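Local structure of putative nisin-resistance protein (Streptococcus agalactiae 515, 4Y68) at residues Thr180-Asp186 / Thr272-Arg278; Asn164-Ile169 / Ser229-Thr233; Ser32-Gly36 / Glu74-Ile78. The protein probably acts as a family S41 serine peptidase that recognises and degrades the lantibiotic nisin, giving the bacterium resistance to it. All blocks are in the same frame, centred on the assembly; numbering follows the deposited sequence.

From the N terminus, contact 3 comes first: it closes a mostly helical loop by laying helix 32-46 on helix 72-87 in the N-terminal helical region. It is complete before either of the others opens, and its centre lies about 32 Å from that of contact 1. Contact 2 closes the loop from 169 to 229 and contact 1 the longer one from 186 to 272; the two cross along the chain. Contact 2 joins two helices of the α/β core, and contact 1 pairs two strands of the antiparallel sheet that packs against them. They meet where the ring of F182 packs on M165 and M232, and where L181 touches I169, so sheet and helices share one apolar interior.

Contact 1: residues Thr180-Asp186 / Thr272-Arg278; sequences TLFHYTD and TGIVSDR
R278 reaches back across the strand pair, and its guanidinium takes over where the backbone ladder stops: NH1 donates to T180 O (2.9 Å) in the planes of both the carbonyl and the guanidinium. The pair belongs to the antiparallel β-sheet of the S41 peptidase region, and at this end strand 180-185 carries a classic β-bulge, L181 and F182 both facing I194 of the next strand. A water bridges the gap beside the bulge, donating to L181 O and accepting from R278 N; it also sits over one face of the guanidinium. A bend at chi3 (-55°) turns the R278 chain toward T180, while NH2 is bound by the carbonyls of S236 and K238, so that bonds at both NH1 and NH2 hold the flat group.

Farther along, four backbone bonds tie the strands. H183 N to S276 O is 2.9 Å and almost straight (171°), whereas S276 N returns to H183 O from above the carbonyl plane. T185 and I274 form the second hydrogen-bonded pair. Between these pairs Y184 stands opposite V275 at a non-hydrogen-bonded site, and its CA lies 3.0 Å from I274 O in a CA-H...O contact.

Helix 229-235 covers F182 through M232 and V275 through L235, while Y184 packs on V256 and I194; Y184 CB meets V275 CG2 at 4.3 Å. The other face, of mixed character, carries H183, T185, I274 and S276, and a second water there links T185 OG1 with S276 OG. H183 CB rests 3.5 Å from S276 OG, and ND1 of the ring is bonded to T193 OG1. At the imidazole edge, CD2 lies 3.8 Å from D277 O, which is in the plane of the ring.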
ATOM      1  N   THR A 180      -0.790  11.905 -12.778  1.00 22.01           N
ATOM      2  CA  THR A 180      -0.260  10.578 -12.564  1.00 26.33           C
ATOM      3  C   THR A 180       0.501  10.482 -11.241  1.00 22.90           C
ATOM      4  O   THR A 180       1.322  11.320 -10.928  1.00 22.14           O
ATOM      5  CB  THR A 180       0.656  10.182 -13.731  1.00 27.71           C
ATOM      6  OG1 THR A 180      -0.150   9.887 -14.885  1.00 25.03           O
ATOM      7  CG2 THR A 180       1.489   8.978 -13.369  1.00 22.54           C
ATOM      8  N   LEU A 181       0.187   9.464 -10.456  1.00 23.21           N
ATOM      9  CA  LEU A 181       0.913   9.198  -9.221  1.00 19.42           C
ATOM     10  C   LEU A 181       1.984   8.121  -9.422  1.00 20.25           C
ATOM     11  O   LEU A 181       3.143   8.329  -9.058  1.00 20.16           O
ATOM     12  CB  LEU A 181      -0.065   8.798  -8.118  1.00 19.75           C
ATOM     13  CG  LEU A 181      -0.646   9.928  -7.258  1.00 26.82           C
ATOM     14  CD1 LEU A 181      -0.425  11.320  -7.827  1.00 19.79           C
ATOM     15  CD2 LEU A 181      -2.108   9.682  -6.961  1.00 24.74           C
ATOM     16  N   PHE A 182       1.592   6.970  -9.965  1.00 17.14           N
ATOM     17  CA  PHE A 182       2.539   5.947 -10.416  1.00 20.93           C
ATOM     18  C   PHE A 182       1.842   5.095 -11.484  1.00 22.93           C
ATOM     19  O   PHE A 182       0.642   5.234 -11.682  1.00 22.95           O
ATOM     20  CB  PHE A 182       3.058   5.075  -9.244  1.00 18.18           C
ATOM     21  CG  PHE A 182       1.965   4.388  -8.467  1.00 21.28           C
ATOM     22  CD1 PHE A 182       1.375   5.004  -7.376  1.00 18.54           C
ATOM     23  CD2 PHE A 182       1.514   3.139  -8.838  1.00 20.88           C
ATOM     24  CE1 PHE A 182       0.359   4.380  -6.668  1.00 22.60           C
ATOM     25  CE2 PHE A 182       0.502   2.510  -8.125  1.00 22.20           C
ATOM     26  CZ  PHE A 182      -0.077   3.125  -7.049  1.00 21.97           C
ATOM     27  N   HIS A 183       2.594   4.243 -12.184  1.00 24.96           N
ATOM     28  CA  HIS A 183       2.007   3.281 -13.148  1.00 23.38           C
ATOM     29  C   HIS A 183       2.117   1.837 -12.660  1.00 22.55           C
ATOM     30  O   HIS A 183       2.923   1.519 -11.790  1.00 23.68           O
ATOM     31  CB  HIS A 183       2.697   3.369 -14.510  1.00 23.95           C
ATOM     32  CG  HIS A 183       2.904   4.763 -14.994  1.00 25.12           C
ATOM     33  ND1 HIS A 183       1.931   5.471 -15.665  1.00 29.50           N
ATOM     34  CD2 HIS A 183       3.983   5.575 -14.928  1.00 27.04           C
ATOM     35  CE1 HIS A 183       2.399   6.663 -15.983  1.00 30.13           C
ATOM     36  NE2 HIS A 183       3.643   6.752 -15.548  1.00 30.21           N
ATOM     37  N   TYR A 184       1.325   0.946 -13.240  1.00 24.90           N
ATOM     38  CA  TYR A 184       1.508  -0.462 -12.941  1.00 23.45           C
ATOM     39  C   TYR A 184       1.078  -1.307 -14.142  1.00 25.03           C
ATOM     40  O   TYR A 184       0.151  -0.954 -14.874  1.00 27.54           O
ATOM     41  CB  TYR A 184       0.751  -0.853 -11.654  1.00 21.51           C
ATOM     42  CG  TYR A 184      -0.745  -0.691 -11.715  1.00 22.81           C
ATOM     43  CD1 TYR A 184      -1.335   0.576 -11.709  1.00 28.85           C
ATOM     44  CD2 TYR A 184      -1.577  -1.801 -11.767  1.00 27.92           C
ATOM     45  CE1 TYR A 184      -2.729   0.725 -11.765  1.00 28.25           C
ATOM     46  CE2 TYR A 184      -2.954  -1.669 -11.825  1.00 31.91           C
ATOM     47  CZ  TYR A 184      -3.528  -0.407 -11.829  1.00 29.07           C
ATOM     48  OH  TYR A 184      -4.894  -0.291 -11.880  1.00 33.22           O
ATOM     49  N   THR A 185       1.780  -2.414 -14.355  1.00 23.80           N
ATOM     50  CA  THR A 185       1.520  -3.294 -15.497  1.00 25.92           C
ATOM     51  C   THR A 185       1.221  -4.719 -15.050  1.00 22.55           C
ATOM     52  O   THR A 185       1.944  -5.243 -14.209  1.00 22.67           O
ATOM     53  CB  THR A 185       2.739  -3.310 -16.448  1.00 26.51           C
ATOM     54  OG1 THR A 185       3.055  -1.968 -16.822  1.00 26.17           O
ATOM     55  CG2 THR A 185       2.475  -4.185 -17.701  1.00 26.14           C
ATOM     56  N   ASP A 186       0.187  -5.356 -15.604  1.00 23.19           N
ATOM     57  CA  ASP A 186      -0.157  -6.718 -15.166  1.00 24.37           C
ATOM     58  C   ASP A 186       0.557  -7.808 -15.979  1.00 24.67           C
ATOM     59  O   ASP A 186       1.343  -7.509 -16.870  1.00 25.65           O
ATOM     60  CB  ASP A 186      -1.679  -6.949 -15.195  1.00 23.84           C
ATOM     61  CG  ASP A 186      -2.282  -6.969 -16.599  1.00 27.28           C
ATOM     62  OD1 ASP A 186      -1.575  -7.096 -17.627  1.00 27.96           O
ATOM     63  OD2 ASP A 186      -3.525  -6.878 -16.660  1.00 33.03           O
ATOM     64  N   THR A 272      -0.461  -8.410  -8.630  1.00 20.93           N
ATOM     65  CA  THR A 272      -0.934  -8.426 -10.011  1.00 22.34           C
ATOM     66  C   THR A 272      -0.234  -7.397 -10.886  1.00 21.99           C
ATOM     67  O   THR A 272      -0.393  -7.400 -12.091  1.00 23.92           O
ATOM     68  CB  THR A 272      -2.441  -8.170 -10.066  1.00 21.14           C
ATOM     69  OG1 THR A 272      -2.709  -6.887  -9.488  1.00 24.81           O
ATOM     70  CG2 THR A 272      -3.178  -9.230  -9.265  1.00 19.98           C
ATOM     71  N   GLY A 273       0.551  -6.527 -10.270  1.00 19.01           N
ATOM     72  CA  GLY A 273       1.151  -5.423 -10.993  1.00 22.97           C
ATOM     73  C   GLY A 273       2.577  -5.075 -10.586  1.00 24.01           C
ATOM     74  O   GLY A 273       2.905  -4.956  -9.402  1.00 20.96           O
ATOM     75  N   ILE A 274       3.429  -4.964 -11.594  1.00 20.59           N
ATOM     76  CA  ILE A 274       4.754  -4.381 -11.462  1.00 23.22           C
ATOM     77  C   ILE A 274       4.564  -2.890 -11.519  1.00 21.95           C
ATOM     78  O   ILE A 274       3.569  -2.429 -12.079  1.00 26.45           O
ATOM     79  CB  ILE A 274       5.699  -4.861 -12.584  1.00 26.03           C
ATOM     80  CG1 ILE A 274       6.336  -6.174 -12.172  1.00 26.79           C
ATOM     81  CG2 ILE A 274       6.801  -3.858 -12.848  1.00 35.02           C
ATOM     82  CD1 ILE A 274       5.379  -7.255 -12.115  1.00 32.60           C
ATOM     83  N   VAL A 275       5.502  -2.132 -10.964  1.00 23.98           N
ATOM     84  CA  VAL A 275       5.289  -0.707 -10.726  1.00 20.83           C
ATOM     85  C   VAL A 275       6.382   0.174 -11.359  1.00 22.77           C
ATOM     86  O   VAL A 275       7.557  -0.204 -11.413  1.00 20.62           O
ATOM     87  CB  VAL A 275       5.204  -0.439  -9.201  1.00 22.01           C
ATOM     88  CG1 VAL A 275       5.475   1.007  -8.878  1.00 25.18           C
ATOM     89  CG2 VAL A 275       3.825  -0.850  -8.651  1.00 25.27           C
ATOM     90  N   SER A 276       6.008   1.354 -11.843  1.00 21.05           N
ATOM     91  CA  SER A 276       7.025   2.340 -12.203  1.00 19.75           C
ATOM     92  C   SER A 276       6.597   3.721 -11.752  1.00 17.92           C
ATOM     93  O   SER A 276       5.421   4.013 -11.720  1.00 20.71           O
ATOM     94  CB  SER A 276       7.293   2.316 -13.705  1.00 21.78           C
ATOM     95  OG  SER A 276       6.078   2.476 -14.390  1.00 27.75           O
ATOM     96  N   ASP A 277       7.554   4.562 -11.387  1.00 21.80           N
ATOM     97  CA  ASP A 277       7.248   5.910 -10.933  1.00 23.29           C
ATOM     98  C   ASP A 277       7.157   6.868 -12.135  1.00 25.52           C
ATOM     99  O   ASP A 277       7.322   6.436 -13.286  1.00 27.43           O
ATOM    100  CB  ASP A 277       8.283   6.387  -9.889  1.00 21.39           C
ATOM    101  CG  ASP A 277       9.704   6.446 -10.432  1.00 25.67           C
ATOM    102  OD1 ASP A 277       9.904   6.684 -11.634  1.00 24.46           O
ATOM    103  OD2 ASP A 277      10.642   6.253  -9.637  1.00 31.75           O
ATOM    104  N   ARG A 278       6.852   8.139 -11.868  1.00 24.24           N
ATOM    105  CA  ARG A 278       6.695   9.161 -12.920  1.00 27.00           C
ATOM    106  C   ARG A 278       7.958   9.296 -13.779  1.00 32.47           C
ATOM    107  O   ARG A 278       7.884   9.669 -14.945  1.00 30.06           O
ATOM    108  CB  ARG A 278       6.345  10.538 -12.311  1.00 24.73           C
ATOM    109  CG  ARG A 278       4.849  10.795 -12.162  1.00 32.36           C
ATOM    110  CD  ARG A 278       4.529  12.225 -11.633  1.00 31.28           C
ATOM    111  NE  ARG A 278       5.240  12.416 -10.390  1.00 23.90           N
ATOM    112  CZ  ARG A 278       4.698  12.312  -9.182  1.00 24.18           C
ATOM    113  NH1 ARG A 278       3.391  12.096  -9.025  1.00 19.75           N
ATOM    114  NH2 ARG A 278       5.484  12.454  -8.118  1.00 27.05           N
TER
HETATM  115  O   HOH W   1       5.821   8.626  -9.337  1.00 21.88           O
HETATM  116  O   HOH W   2       4.690  -0.108 -14.728  1.00 13.76           O

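Contact 2: residues Asn164-Ile169 / Ser229-Thr233; sequences NMIPMI and SAEMT
M165 and S229 meet at the starts of two helices that pack side by side in the α/β core of the S41 fold. Each helix follows a strand of the mixed sheet, 152-156 and 218-222, which are parallel neighbours. The segment axes run 10.0 Å apart and cross at -34°.

Van der Waals packing carries the contact. M165 lies across S229, with CG only 3.2 Å from S229 OG. Bends at chi2 (-93°) and chi3 then carry its sulfur past the S229 carbonyl, where SD meets M232 CB at 3.9 Å; the two methionine chains cross at about a right angle, and F182 of strand 180-185 touches both. One turn on, T233 fits between M168 and I169. M168 CB approaches T233 OG1 at 3.8 Å, while I169 CD1 lies 3.7 Å from the same oxygen, its side chain sliding past that of T233 in the opposite direction.

Hydrogen bonds fix the helix starts from within each segment or from nearby. N164 is the N-cap of helix 165-171: its OD1 accepts from I166 N, and ND2 is bound by K128 O. S229 OG is hydrogen-bonded to G163 O, just ahead of that cap, a side-chain-to-backbone bond that links the two helix starts. S229 O is gripped twice from opposite faces of its plane, by T233 N at 2.7 Å and by T233 OG1 at 2.9 Å.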
ATOM      1  N   ASN A 164      -4.604   0.738   3.757  1.00 21.65           N
ATOM      2  CA  ASN A 164      -5.503   1.387   2.809  1.00 20.49           C
ATOM      3  C   ASN A 164      -4.870   2.621   2.171  1.00 20.85           C
ATOM      4  O   ASN A 164      -4.664   3.618   2.844  1.00 22.93           O
ATOM      5  CB  ASN A 164      -6.801   1.753   3.545  1.00 20.76           C
ATOM      6  CG  ASN A 164      -7.938   2.112   2.615  1.00 21.56           C
ATOM      7  OD1 ASN A 164      -7.730   2.470   1.464  1.00 22.68           O
ATOM      8  ND2 ASN A 164      -9.167   2.041   3.135  1.00 25.05           N
ATOM      9  N   MET A 165      -4.536   2.541   0.885  1.00 18.85           N
ATOM     10  CA  MET A 165      -3.975   3.680   0.139  1.00 21.99           C
ATOM     11  C   MET A 165      -4.834   4.961   0.199  1.00 21.28           C
ATOM     12  O   MET A 165      -4.306   6.067   0.243  1.00 23.27           O
ATOM     13  CB  MET A 165      -3.778   3.304  -1.329  1.00 23.28           C
ATOM     14  CG  MET A 165      -2.518   2.509  -1.591  1.00 27.04           C
ATOM     15  SD  MET A 165      -1.140   3.541  -2.031  1.00 26.31           S
ATOM     16  CE  MET A 165      -1.588   4.061  -3.655  1.00 24.18           C
ATOM     17  N   ILE A 166      -6.145   4.791   0.229  1.00 19.96           N
ATOM     18  CA  ILE A 166      -7.094   5.897   0.061  1.00 26.39           C
ATOM     19  C   ILE A 166      -6.954   7.056   1.081  1.00 24.71           C
ATOM     20  O   ILE A 166      -6.878   8.219   0.686  1.00 25.41           O
ATOM     21  CB  ILE A 166      -8.535   5.343   0.093  1.00 22.79           C
ATOM     22  CG1 ILE A 166      -8.810   4.568  -1.196  1.00 26.94           C
ATOM     23  CG2 ILE A 166      -9.540   6.460   0.235  1.00 29.40           C
ATOM     24  CD1 ILE A 166     -10.203   3.928  -1.243  1.00 26.77           C
ATOM     25  N   PRO A 167      -6.919   6.747   2.386  1.00 23.34           N
ATOM     26  CA  PRO A 167      -6.697   7.807   3.381  1.00 22.42           C
ATOM     27  C   PRO A 167      -5.271   8.381   3.373  1.00 26.51           C
ATOM     28  O   PRO A 167      -5.053   9.549   3.746  1.00 21.67           O
ATOM     29  CB  PRO A 167      -6.987   7.100   4.710  1.00 27.08           C
ATOM     30  CG  PRO A 167      -6.919   5.620   4.403  1.00 23.26           C
ATOM     31  CD  PRO A 167      -7.376   5.491   3.003  1.00 19.99           C
ATOM     32  N   MET A 168      -4.298   7.568   2.960  1.00 25.08           N
ATOM     33  CA  MET A 168      -2.911   8.030   2.877  1.00 27.45           C
ATOM     34  C   MET A 168      -2.724   9.027   1.750  1.00 24.90           C
ATOM     35  O   MET A 168      -2.240  10.147   1.960  1.00 28.62           O
ATOM     36  CB  MET A 168      -1.945   6.850   2.684  1.00 23.84           C
ATOM     37  CG  MET A 168      -1.846   5.978   3.889  1.00 26.25           C
ATOM     38  SD  MET A 168      -0.521   4.774   3.784  1.00 24.82           S
ATOM     39  CE  MET A 168      -1.230   3.613   4.943  1.00 18.21           C
ATOM     40  N   ILE A 169      -3.097   8.624   0.543  1.00 25.78           N
ATOM     41  CA  ILE A 169      -2.950   9.524  -0.582  1.00 24.47           C
ATOM     42  C   ILE A 169      -3.911  10.683  -0.401  1.00 23.54           C
ATOM     43  O   ILE A 169      -3.538  11.831  -0.598  1.00 28.40           O
ATOM     44  CB  ILE A 169      -3.223   8.839  -1.936  1.00 22.17           C
ATOM     45  CG1 ILE A 169      -2.146   7.798  -2.248  1.00 21.40           C
ATOM     46  CG2 ILE A 169      -3.249   9.894  -3.040  1.00 20.44           C
ATOM     47  CD1 ILE A 169      -0.752   8.359  -2.354  1.00 22.28           C
ATOM     48  N   SER A 229       1.678   0.036   0.619  1.00 21.95           N
ATOM     49  CA  SER A 229       0.943   1.281   0.374  1.00 17.91           C
ATOM     50  C   SER A 229       1.807   2.498   0.693  1.00 20.62           C
ATOM     51  O   SER A 229       1.738   3.536   0.020  1.00 24.56           O
ATOM     52  CB  SER A 229      -0.331   1.332   1.217  1.00 20.98           C
ATOM     53  OG  SER A 229      -1.388   0.568   0.660  1.00 16.75           O
ATOM     54  N   ALA A 230       2.600   2.364   1.747  1.00 19.43           N
ATOM     55  CA  ALA A 230       3.490   3.417   2.188  1.00 19.06           C
ATOM     56  C   ALA A 230       4.571   3.636   1.149  1.00 18.46           C
ATOM     57  O   ALA A 230       4.965   4.767   0.893  1.00 18.14           O
ATOM     58  CB  ALA A 230       4.109   3.065   3.551  1.00 17.48           C
ATOM     59  N   GLU A 231       5.066   2.546   0.559  1.00 17.99           N
ATOM     60  CA  GLU A 231       6.061   2.681  -0.497  1.00 18.80           C
ATOM     61  C   GLU A 231       5.441   3.339  -1.748  1.00 19.63           C
ATOM     62  O   GLU A 231       6.054   4.205  -2.348  1.00 16.49           O
ATOM     63  CB  GLU A 231       6.662   1.335  -0.844  1.00 21.17           C
ATOM     64  CG  GLU A 231       7.629   0.837   0.187  1.00 18.40           C
ATOM     65  CD  GLU A 231       8.124  -0.531  -0.140  1.00 18.95           C
ATOM     66  OE1 GLU A 231       7.308  -1.490  -0.080  1.00 22.15           O
ATOM     67  OE2 GLU A 231       9.316  -0.642  -0.489  1.00 21.12           O
ATOM     68  N   MET A 232       4.216   2.952  -2.106  1.00 20.18           N
ATOM     69  CA  MET A 232       3.552   3.553  -3.266  1.00 19.86           C
ATOM     70  C   MET A 232       3.131   4.999  -2.996  1.00 23.65           C
ATOM     71  O   MET A 232       3.032   5.797  -3.929  1.00 23.15           O
ATOM     72  CB  MET A 232       2.334   2.733  -3.702  1.00 17.52           C
ATOM     73  CG  MET A 232       2.617   1.905  -4.975  1.00 25.66           C
ATOM     74  SD  MET A 232       3.914   0.686  -4.653  1.00 23.17           S
ATOM     75  CE  MET A 232       2.908  -0.394  -3.622  1.00 19.76           C
ATOM     76  N   THR A 233       2.869   5.323  -1.731  1.00 19.76           N
ATOM     77  CA  THR A 233       2.702   6.706  -1.328  1.00 19.41           C
ATOM     78  C   THR A 233       4.017   7.454  -1.494  1.00 22.33           C
ATOM     79  O   THR A 233       4.029   8.576  -2.000  1.00 22.65           O
ATOM     80  CB  THR A 233       2.219   6.838   0.126  1.00 17.65           C
ATOM     81  OG1 THR A 233       0.912   6.290   0.214  1.00 20.48           O
ATOM     82  CG2 THR A 233       2.161   8.315   0.541  1.00 18.95           C
TER

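Contact 3: residues Ser32-Gly36 / Glu74-Ile78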
ATOM      1  N   SER A  32     -14.180 -27.910   1.323  1.00 28.05           N
ATOM      2  CA  SER A  32     -12.816 -27.477   1.555  1.00 28.75           C
ATOM      3  C   SER A  32     -11.932 -27.618   0.315  1.00 27.06           C
ATOM      4  O   SER A  32     -11.084 -26.759   0.066  1.00 25.55           O
ATOM      5  CB  SER A  32     -12.229 -28.251   2.716  1.00 30.01           C
ATOM      6  OG  SER A  32     -13.018 -28.007   3.861  1.00 30.64           O
ATOM      7  N   GLU A  33     -12.136 -28.668  -0.478  1.00 27.51           N
ATOM      8  CA  GLU A  33     -11.405 -28.784  -1.740  1.00 29.00           C
ATOM      9  C   GLU A  33     -11.733 -27.657  -2.720  1.00 26.00           C
ATOM     10  O   GLU A  33     -10.821 -27.021  -3.248  1.00 26.80           O
ATOM     11  CB  GLU A  33     -11.675 -30.118  -2.423  1.00 26.31           C
ATOM     12  CG  GLU A  33     -10.935 -30.258  -3.755  1.00 27.81           C
ATOM     13  CD  GLU A  33     -11.132 -31.618  -4.424  1.00 34.09           C
ATOM     14  OE1 GLU A  33     -11.911 -32.433  -3.890  1.00 35.24           O
ATOM     15  OE2 GLU A  33     -10.517 -31.869  -5.493  1.00 34.92           O
ATOM     16  N   ARG A  34     -13.015 -27.455  -2.999  1.00 24.01           N
ATOM     17  CA  ARG A  34     -13.486 -26.336  -3.837  1.00 29.22           C
ATOM     18  C   ARG A  34     -12.865 -25.010  -3.397  1.00 26.53           C
ATOM     19  O   ARG A  34     -12.340 -24.253  -4.206  1.00 23.06           O
ATOM     20  CB  ARG A  34     -15.020 -26.209  -3.754  1.00 33.27           C
ATOM     21  CG  ARG A  34     -15.780 -26.086  -5.074  1.00 39.98           C
ATOM     22  CD  ARG A  34     -15.636 -24.744  -5.727  1.00 37.15           C
ATOM     23  NE  ARG A  34     -14.601 -24.775  -6.759  1.00 48.69           N
ATOM     24  CZ  ARG A  34     -14.476 -23.889  -7.755  1.00 49.96           C
ATOM     25  NH1 ARG A  34     -15.330 -22.878  -7.888  1.00 49.16           N
ATOM     26  NH2 ARG A  34     -13.484 -24.022  -8.633  1.00 45.22           N
ATOM     27  N   TYR A  35     -12.962 -24.741  -2.097  1.00 25.58           N
ATOM     28  CA  TYR A  35     -12.473 -23.506  -1.510  1.00 24.93           C
ATOM     29  C   TYR A  35     -11.004 -23.316  -1.877  1.00 26.50           C
ATOM     30  O   TYR A  35     -10.592 -22.219  -2.250  1.00 23.70           O
ATOM     31  CB  TYR A  35     -12.695 -23.541  -0.000  1.00 24.28           C
ATOM     32  CG  TYR A  35     -12.243 -22.340   0.806  1.00 23.56           C
ATOM     33  CD1 TYR A  35     -13.167 -21.426   1.307  1.00 27.96           C
ATOM     34  CD2 TYR A  35     -10.899 -22.147   1.115  1.00 26.72           C
ATOM     35  CE1 TYR A  35     -12.762 -20.334   2.068  1.00 26.09           C
ATOM     36  CE2 TYR A  35     -10.479 -21.056   1.868  1.00 22.80           C
ATOM     37  CZ  TYR A  35     -11.419 -20.152   2.347  1.00 26.86           C
ATOM     38  OH  TYR A  35     -11.018 -19.079   3.126  1.00 26.01           O
ATOM     39  N   GLY A  36     -10.230 -24.401  -1.824  1.00 26.92           N
ATOM     40  CA  GLY A  36      -8.830 -24.343  -2.192  1.00 23.47           C
ATOM     41  C   GLY A  36      -8.624 -24.125  -3.680  1.00 22.54           C
ATOM     42  O   GLY A  36      -7.699 -23.421  -4.092  1.00 21.18           O
ATOM     43  N   GLU A  74      -7.368 -25.593   6.586  1.00 29.45           N
ATOM     44  CA  GLU A  74      -6.434 -26.582   6.065  1.00 27.95           C
ATOM     45  C   GLU A  74      -6.152 -26.286   4.604  1.00 26.63           C
ATOM     46  O   GLU A  74      -5.003 -26.319   4.159  1.00 28.28           O
ATOM     47  CB  GLU A  74      -6.990 -28.014   6.237  1.00 27.69           C
ATOM     48  CG  GLU A  74      -5.933 -29.097   6.049  1.00 33.11           C
ATOM     49  CD  GLU A  74      -6.486 -30.534   5.888  1.00 38.72           C
ATOM     50  OE1 GLU A  74      -7.599 -30.855   6.356  1.00 34.77           O
ATOM     51  OE2 GLU A  74      -5.767 -31.360   5.290  1.00 42.48           O
ATOM     52  N   SER A  75      -7.206 -25.977   3.854  1.00 26.20           N
ATOM     53  CA  SER A  75      -7.030 -25.597   2.459  1.00 22.34           C
ATOM     54  C   SER A  75      -6.122 -24.388   2.278  1.00 23.94           C
ATOM     55  O   SER A  75      -5.320 -24.372   1.344  1.00 24.23           O
ATOM     56  CB  SER A  75      -8.375 -25.315   1.810  1.00 23.58           C
ATOM     57  OG  SER A  75      -9.064 -26.509   1.559  1.00 20.47           O
ATOM     58  N   ARG A  76      -6.227 -23.391   3.162  1.00 22.88           N
ATOM     59  CA  ARG A  76      -5.365 -22.214   3.060  1.00 24.14           C
ATOM     60  C   ARG A  76      -3.923 -22.632   3.311  1.00 23.91           C
ATOM     61  O   ARG A  76      -3.013 -22.150   2.637  1.00 25.51           O
ATOM     62  CB  ARG A  76      -5.779 -21.090   4.043  1.00 24.42           C
ATOM     63  CG  ARG A  76      -7.148 -20.417   3.736  1.00 24.91           C
ATOM     64  CD  ARG A  76      -7.408 -19.124   4.558  1.00 22.60           C
ATOM     65  NE  ARG A  76      -7.711 -19.391   5.972  1.00 28.11           N
ATOM     66  CZ  ARG A  76      -8.910 -19.751   6.436  1.00 28.30           C
ATOM     67  NH1 ARG A  76      -9.940 -19.883   5.605  1.00 24.85           N
ATOM     68  NH2 ARG A  76      -9.087 -19.967   7.738  1.00 29.15           N
ATOM     69  N   ASN A  77      -3.708 -23.534   4.273  1.00 25.39           N
ATOM     70  CA  ASN A  77      -2.354 -24.047   4.519  1.00 30.20           C
ATOM     71  C   ASN A  77      -1.813 -24.777   3.296  1.00 22.46           C
ATOM     72  O   ASN A  77      -0.662 -24.618   2.934  1.00 25.93           O
ATOM     73  CB  ASN A  77      -2.313 -25.002   5.722  1.00 30.57           C
ATOM     74  CG  ASN A  77      -2.801 -24.359   7.012  1.00 40.10           C
ATOM     75  OD1 ASN A  77      -2.923 -23.132   7.116  1.00 45.73           O
ATOM     76  ND2 ASN A  77      -3.084 -25.196   8.012  1.00 43.57           N
ATOM     77  N   ILE A  78      -2.660 -25.583   2.669  1.00 21.77           N
ATOM     78  CA  ILE A  78      -2.261 -26.338   1.484  1.00 22.00           C
ATOM     79  C   ILE A  78      -1.910 -25.451   0.271  1.00 25.31           C
ATOM     80  O   ILE A  78      -0.985 -25.772  -0.467  1.00 24.17           O
ATOM     81  CB  ILE A  78      -3.363 -27.350   1.090  1.00 24.45           C
ATOM     82  CG1 ILE A  78      -3.341 -28.541   2.053  1.00 27.78           C
ATOM     83  CG2 ILE A  78      -3.162 -27.846  -0.332  1.00 24.09           C
ATOM     84  CD1 ILE A  78      -4.615 -29.360   2.054  1.00 30.40           C
TER
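Y35 and R76 lean toward each other from neighbouring helices, the tyrosine ring and the guanidinium plane turned 67° apart. Y35 extends with CG anti to the backbone N, which sends its hydroxyl out to the edge of the guanidinium. There R76 NH1 donates to Y35 OH at 2.8 Å, nearly in the guanidinium plane but along a bent path (135°). The aliphatic part of the arginine takes part as well, CG resting 3.9 Å from Y35 CE2. Both polar ends share D264: its carboxylate forms a salt bridge with R76 NH1 and a hydrogen bond with Y35 OH, which probably helps to keep the pair in place.

One residue before R76, S75 points toward helix 32-46. Its OG donates to S32 O from above the carbonyl plane, opposite the face used by G36 N in the helix bond; the modelled 2.5 Å is very short, and the exact length is doubtful. S69 OG is a second partner of this hydroxyl. S75 CB also faces G36 CA at 4.1 Å, and with no side chain on G36 the CA atoms of G36 and S75 come within 5.1 Å.

The contact joins helices 32-46 and 72-87 of the N-terminal helical region, whose segment axes approach to 8.9 Å. Helix 55-66 packs on the second of them through L66, which touches S75, while D264, between strands 256-261 and 267-276, ties the helices to the antiparallel sheet.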